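Local coordinates for uncharacterized protein (Staphylococcus aureus subsp. aureus, PDB 3H04) that is of unknown function but probably acts as a serine hydrolase of the alpha/beta-hydrolase superfamily, at residues 34-39 and 43-48; 98-103 and 108-113. One frame throughout, in Å; residues are numbered along the deposited sequence.

In the fold
From the N terminus, strands 4-9 and 15-21 come first, then strand 30-35 of the same sheet, whose end opens into the loop leading to helix 50-56. Contact 1 closes that short loop by folding residues 43-48 back on 34-39. Much later, contact 2 packs strand 98-103 against residues 108-113 of the helix that follows it, 105-116. The two closures come in series and neither encloses the other, yet in space they meet, because strands 30-35 and 98-103 are parallel neighbours in the central sheet. Ile35 N approaches Phe101 O at 2.8 Å, a probable hydrogen bond, and Arg103 reaches Tyr34 and Leu48. Together they tie a glycine-rich loop to the probable nucleophile elbow.

Contact 1. Residues 34-39 and 43-48; sequences YIHGGG and GKANDL
Tyr34, at the end of a strand, sends its ring across to Ala45, Asp47 and Leu48 of the loop that follows. Its CB points toward that loop, and chi1 of 170° sets CG anti to the backbone N, bringing the ring up to all three. Leu48 lies over one ring face: its CD1 sits 3.8 Å from the ring centroid, almost on the normal, in a CH-pi contact, while CG of Leu48 comes within 3.6 Å of Tyr34 CZ. The edge meets oxygen instead, with Tyr34 CE2 3.4 Å from Ala45 O. At the tip, Tyr34 OH donates to the syn lone pair of Asp47 OD1 at 2.6 Å, and accepts from Arg103 NE and from a water. The same water donates to Asp47 OD2 at 2.6 Å and accepts from Gly37 N, so carboxylate, phenol and backbone share one network.

His36 lays a ring face against the Lys44 peptide, with His36 CG 3.2 Å from Lys44 O, and Tyr67 also stacks on the ring. His36 ND1 donates to Gly37 O at 2.6 Å, a bond bent (136° at the hydrogen) and tilted from the ring plane. At Gly43 a CB would run into Gly37 O and His36 ND1 and, at phi 115°, into the preceding carbonyl. The sequence HGGG resembles the oxyanion-hole motif of related esterases, and hydrogen bonds through Asp47 and the water hold its backbone at Gly37, consistent with such a loop.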
loop_
_atom_site.group_PDB
_atom_site.type_symbol
_atom_site.label_atom_id
_atom_site.label_comp_id
_atom_site.label_asym_id
_atom_site.label_seq_id
_atom_site.Cartn_x
_atom_site.Cartn_y
_atom_site.Cartn_z
ATOM N N TYR A 34 6.719 -0.524 -5.436
ATOM C CA TYR A 34 6.434 -0.334 -4.031
ATOM C C TYR A 34 5.418 0.789 -3.815
ATOM O O TYR A 34 5.597 1.884 -4.330
ATOM C CB TYR A 34 7.703 -0.052 -3.240
ATOM C CG TYR A 34 7.402 0.378 -1.826
ATOM C CD1 TYR A 34 6.902 -0.530 -0.905
ATOM C CD2 TYR A 34 7.594 1.707 -1.414
ATOM C CE1 TYR A 34 6.567 -0.148 0.368
ATOM C CE2 TYR A 34 7.284 2.090 -0.143
ATOM C CZ TYR A 34 6.782 1.151 0.765
ATOM O OH TYR A 34 6.430 1.508 2.049
ATOM N N ILE A 35 4.369 0.489 -3.026
ATOM C CA ILE A 35 3.334 1.454 -2.725
ATOM C C ILE A 35 3.246 1.603 -1.218
ATOM O O ILE A 35 2.896 0.635 -0.473
ATOM C CB ILE A 35 1.984 1.053 -3.356
ATOM C CG1 ILE A 35 2.171 0.686 -4.829
ATOM C CG2 ILE A 35 0.956 2.184 -3.147
ATOM C CD1 ILE A 35 0.905 0.529 -5.620
ATOM N N HIS A 36 3.590 2.812 -0.752
ATOM C CA HIS A 36 3.695 3.100 0.669
ATOM C C HIS A 36 2.335 3.138 1.320
ATOM O O HIS A 36 1.347 3.279 0.626
ATOM C CB HIS A 36 4.358 4.479 0.909
ATOM C CG HIS A 36 3.525 5.645 0.447
ATOM N ND1 HIS A 36 2.633 6.302 1.280
ATOM C CD2 HIS A 36 3.500 6.310 -0.734
ATOM C CE1 HIS A 36 2.055 7.287 0.601
ATOM N NE2 HIS A 36 2.571 7.324 -0.619
ATOM N N GLY A 37 2.301 3.055 2.633
ATOM C CA GLY A 37 1.046 3.105 3.358
ATOM C C GLY A 37 0.623 4.510 3.789
ATOM O O GLY A 37 1.044 5.496 3.196
ATOM N N GLY A 38 -0.141 4.595 4.861
ATOM C CA GLY A 38 -0.627 5.893 5.402
ATOM C C GLY A 38 -2.107 6.153 5.286
ATOM O O GLY A 38 -2.571 7.334 5.255
ATOM N N GLY A 39 -2.889 5.070 5.241
ATOM C CA GLY A 39 -4.361 5.132 5.214
ATOM C C GLY A 39 -4.951 5.957 4.072
ATOM O O GLY A 39 -6.089 6.414 4.172
ATOM N N GLY A 43 1.827 10.081 4.501
ATOM C CA GLY A 43 2.962 9.216 4.194
ATOM C C GLY A 43 3.827 9.793 3.080
ATOM O O GLY A 43 3.721 11.007 2.699
ATOM N N LYS A 44 4.744 8.970 2.624
ATOM C CA LYS A 44 5.646 9.334 1.517
ATOM C C LYS A 44 6.184 8.040 0.920
ATOM O O LYS A 44 6.235 6.997 1.613
ATOM C CB LYS A 44 6.807 10.214 1.990
ATOM C CG LYS A 44 7.778 9.549 2.968
ATOM C CD LYS A 44 8.802 10.573 3.567
ATOM C CE LYS A 44 9.657 9.873 4.640
ATOM N NZ LYS A 44 10.928 10.544 4.795
ATOM N N ALA A 45 6.575 8.122 -0.354
ATOM C CA ALA A 45 7.059 6.986 -1.137
ATOM C C ALA A 45 8.355 6.386 -0.600
ATOM O O ALA A 45 8.545 5.162 -0.665
ATOM C CB ALA A 45 7.256 7.411 -2.615
ATOM N N ASN A 46 9.268 7.246 -0.118
ATOM C CA ASN A 46 10.565 6.796 0.396
ATOM C C ASN A 46 10.571 6.542 1.915
ATOM O O ASN A 46 11.421 7.090 2.619
ATOM C CB ASN A 46 11.703 7.768 0.023
ATOM C CG ASN A 46 11.494 9.159 0.596
ATOM O OD1 ASN A 46 10.352 9.570 0.870
ATOM N ND2 ASN A 46 12.578 9.896 0.772
ATOM N N ASP A 47 9.635 5.713 2.398
ATOM C CA ASP A 47 9.477 5.430 3.835
ATOM C C ASP A 47 10.011 4.067 4.248
ATOM O O ASP A 47 9.906 3.716 5.422
ATOM C CB ASP A 47 8.018 5.571 4.322
ATOM C CG ASP A 47 7.070 4.493 3.753
ATOM O OD1 ASP A 47 7.461 3.747 2.822
ATOM O OD2 ASP A 47 5.931 4.404 4.251
ATOM N N LEU A 48 10.626 3.332 3.315
ATOM C CA LEU A 48 11.228 2.027 3.600
ATOM C C LEU A 48 12.612 2.208 4.253
ATOM O O LEU A 48 13.407 2.988 3.749
ATOM C CB LEU A 48 11.445 1.213 2.308
ATOM C CG LEU A 48 10.225 0.497 1.740
ATOM C CD1 LEU A 48 10.613 -0.190 0.457
ATOM C CD2 LEU A 48 9.665 -0.526 2.787
HETATM O O HOH W 1 4.310 2.401 4.198
#

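Contact 2. Residues 98-103 and 108-113; sequences IFTFGR and YLSLLI
The probable nucleophile elbow of the alpha/beta-hydrolase fold, with its GxSxG sequence beginning at Gly102, is the turn that joins strand 98-103 to helix 105-116, the first half of a beta-alpha-beta unit. The contact lies just behind that turn, where strand and helix segments run nearly antiparallel, 156° apart, with their axes only 7.0 Å from each other. Such closeness asks for small residues, and Thr100, Gly102 and Ser110 supply them; a CB on Gly102 would point at the helix and clash with Ser110 OG.

Thr100 meets the helix with both branches. A chi1 of 57° turns Thr100 OG1 over its own backbone, facing the helix, where it donates to Ser110 O at 3.0 Å. The hydroxyl approaches from above the carbonyl plane, at a C=O...donor angle of 108°, and so misses the lone pairs. The other branch, Thr100 CG2, packs against Ile113 CG2 at 3.8 Å and also touches the CD1 end of that isoleucine, which continues onto Ile35. Thr100 CB and Ser110 CB are pressed tightly, 3.5 Å apart. Ser110 OG bonds back to Gly106 O one turn earlier; Gly102 N lies 3.3 Å from Ser110 OG, at too poor an angle for a hydrogen bond.

The interface is buried, but both hydroxyls are spent on helix carbonyls and should cost little in the core.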
loop_
_atom_site.group_PDB
_atom_site.type_symbol
_atom_site.label_atom_id
_atom_site.label_comp_id
_atom_site.label_asym_id
_atom_site.label_seq_id
_atom_site.Cartn_x
_atom_site.Cartn_y
_atom_site.Cartn_z
ATOM N N ILE A 98 7.363 -8.626 -12.939
ATOM C CA ILE A 98 6.960 -7.431 -12.193
ATOM C C ILE A 98 6.046 -7.821 -11.013
ATOM O O ILE A 98 5.169 -8.691 -11.148
ATOM C CB ILE A 98 6.362 -6.369 -13.175
ATOM C CG1 ILE A 98 6.133 -5.026 -12.496
ATOM C CG2 ILE A 98 5.106 -6.884 -13.868
ATOM C CD1 ILE A 98 5.983 -3.849 -13.509
ATOM N N PHE A 99 6.290 -7.179 -9.865
ATOM C CA PHE A 99 5.561 -7.402 -8.640
ATOM C C PHE A 99 5.081 -6.085 -8.015
ATOM O O PHE A 99 5.730 -5.037 -8.168
ATOM C CB PHE A 99 6.489 -8.099 -7.639
ATOM C CG PHE A 99 7.116 -9.362 -8.190
ATOM C CD1 PHE A 99 6.453 -10.557 -8.091
ATOM C CD2 PHE A 99 8.339 -9.324 -8.852
ATOM C CE1 PHE A 99 7.006 -11.718 -8.612
ATOM C CE2 PHE A 99 8.874 -10.449 -9.370
ATOM C CZ PHE A 99 8.223 -11.653 -9.233
ATOM N N THR A 100 4.001 -6.174 -7.249
ATOM C CA THR A 100 3.558 -5.045 -6.412
ATOM C C THR A 100 3.811 -5.407 -4.953
ATOM O O THR A 100 3.646 -6.565 -4.527
ATOM C CB THR A 100 2.112 -4.642 -6.681
ATOM O OG1 THR A 100 1.215 -5.765 -6.497
ATOM C CG2 THR A 100 1.975 -4.094 -8.153
ATOM N N PHE A 101 4.286 -4.428 -4.206
ATOM C CA PHE A 101 4.636 -4.580 -2.804
ATOM C C PHE A 101 4.024 -3.378 -2.158
ATOM O O PHE A 101 4.426 -2.264 -2.491
ATOM C CB PHE A 101 6.158 -4.611 -2.621
ATOM C CG PHE A 101 6.607 -4.474 -1.185
ATOM C CD1 PHE A 101 5.790 -4.869 -0.147
ATOM C CD2 PHE A 101 7.850 -3.929 -0.889
ATOM C CE1 PHE A 101 6.201 -4.791 1.184
ATOM C CE2 PHE A 101 8.268 -3.794 0.442
ATOM C CZ PHE A 101 7.462 -4.241 1.478
ATOM N N GLY A 102 3.020 -3.590 -1.301
ATOM C CA GLY A 102 2.433 -2.513 -0.509
ATOM C C GLY A 102 2.427 -2.800 0.979
ATOM O O GLY A 102 2.504 -3.969 1.435
ATOM N N ARG A 103 2.357 -1.727 1.752
ATOM C CA ARG A 103 2.184 -1.790 3.186
ATOM C C ARG A 103 0.936 -1.036 3.496
ATOM O O ARG A 103 0.749 0.104 3.047
ATOM C CB ARG A 103 3.392 -1.222 3.945
ATOM C CG ARG A 103 4.681 -1.952 3.533
ATOM C CD ARG A 103 5.865 -1.727 4.390
ATOM N NE ARG A 103 6.261 -0.308 4.462
ATOM C CZ ARG A 103 7.161 0.198 5.317
ATOM N NH1 ARG A 103 7.773 -0.567 6.201
ATOM N NH2 ARG A 103 7.462 1.488 5.271
ATOM N N TYR A 108 -3.432 -2.633 -0.307
ATOM C CA TYR A 108 -4.735 -2.539 -1.000
ATOM C C TYR A 108 -4.573 -2.068 -2.459
ATOM O O TYR A 108 -5.042 -2.752 -3.393
ATOM C CB TYR A 108 -5.647 -1.564 -0.238
ATOM C CG TYR A 108 -6.951 -1.193 -0.914
ATOM C CD1 TYR A 108 -7.926 -2.133 -1.182
ATOM C CD2 TYR A 108 -7.195 0.118 -1.266
ATOM C CE1 TYR A 108 -9.143 -1.766 -1.747
ATOM C CE2 TYR A 108 -8.382 0.493 -1.787
ATOM C CZ TYR A 108 -9.352 -0.459 -2.068
ATOM O OH TYR A 108 -10.541 -0.054 -2.605
ATOM N N LEU A 109 -3.858 -0.963 -2.660
ATOM C CA LEU A 109 -3.575 -0.489 -4.021
ATOM C C LEU A 109 -2.799 -1.518 -4.866
ATOM O O LEU A 109 -3.064 -1.671 -6.065
ATOM C CB LEU A 109 -2.864 0.845 -4.009
ATOM C CG LEU A 109 -3.701 1.965 -3.343
ATOM C CD1 LEU A 109 -2.872 3.229 -3.019
ATOM C CD2 LEU A 109 -4.969 2.312 -4.096
ATOM N N SER A 110 -1.860 -2.216 -4.236
ATOM C CA SER A 110 -1.072 -3.257 -4.903
ATOM C C SER A 110 -1.938 -4.443 -5.348
ATOM O O SER A 110 -1.728 -5.007 -6.421
ATOM C CB SER A 110 0.040 -3.772 -4.012
ATOM O OG SER A 110 0.949 -2.758 -3.706
ATOM N N LEU A 111 -2.951 -4.773 -4.559
ATOM C CA LEU A 111 -3.875 -5.834 -4.925
ATOM C C LEU A 111 -4.816 -5.410 -6.034
ATOM O O LEU A 111 -5.165 -6.267 -6.864
ATOM C CB LEU A 111 -4.655 -6.326 -3.720
ATOM C CG LEU A 111 -3.844 -7.165 -2.704
ATOM C CD1 LEU A 111 -4.525 -7.023 -1.317
ATOM C CD2 LEU A 111 -3.737 -8.633 -3.144
ATOM N N LEU A 112 -5.256 -4.133 -6.050
ATOM C CA LEU A 112 -6.082 -3.631 -7.185
ATOM C C LEU A 112 -5.316 -3.742 -8.521
ATOM O O LEU A 112 -5.867 -4.183 -9.598
ATOM C CB LEU A 112 -6.559 -2.195 -6.945
ATOM C CG LEU A 112 -7.531 -1.977 -5.756
ATOM C CD1 LEU A 112 -7.990 -0.499 -5.605
ATOM C CD2 LEU A 112 -8.766 -2.920 -5.910
ATOM N N ILE A 113 -4.051 -3.343 -8.480
ATOM C CA ILE A 113 -3.182 -3.483 -9.648
ATOM C C ILE A 113 -3.140 -4.975 -10.076
ATOM O O ILE A 113 -3.362 -5.296 -11.246
ATOM C CB ILE A 113 -1.750 -3.016 -9.403
ATOM C CG1 ILE A 113 -1.633 -1.470 -9.305
ATOM C CG2 ILE A 113 -0.876 -3.513 -10.594
ATOM C CD1 ILE A 113 -0.279 -0.953 -8.741
#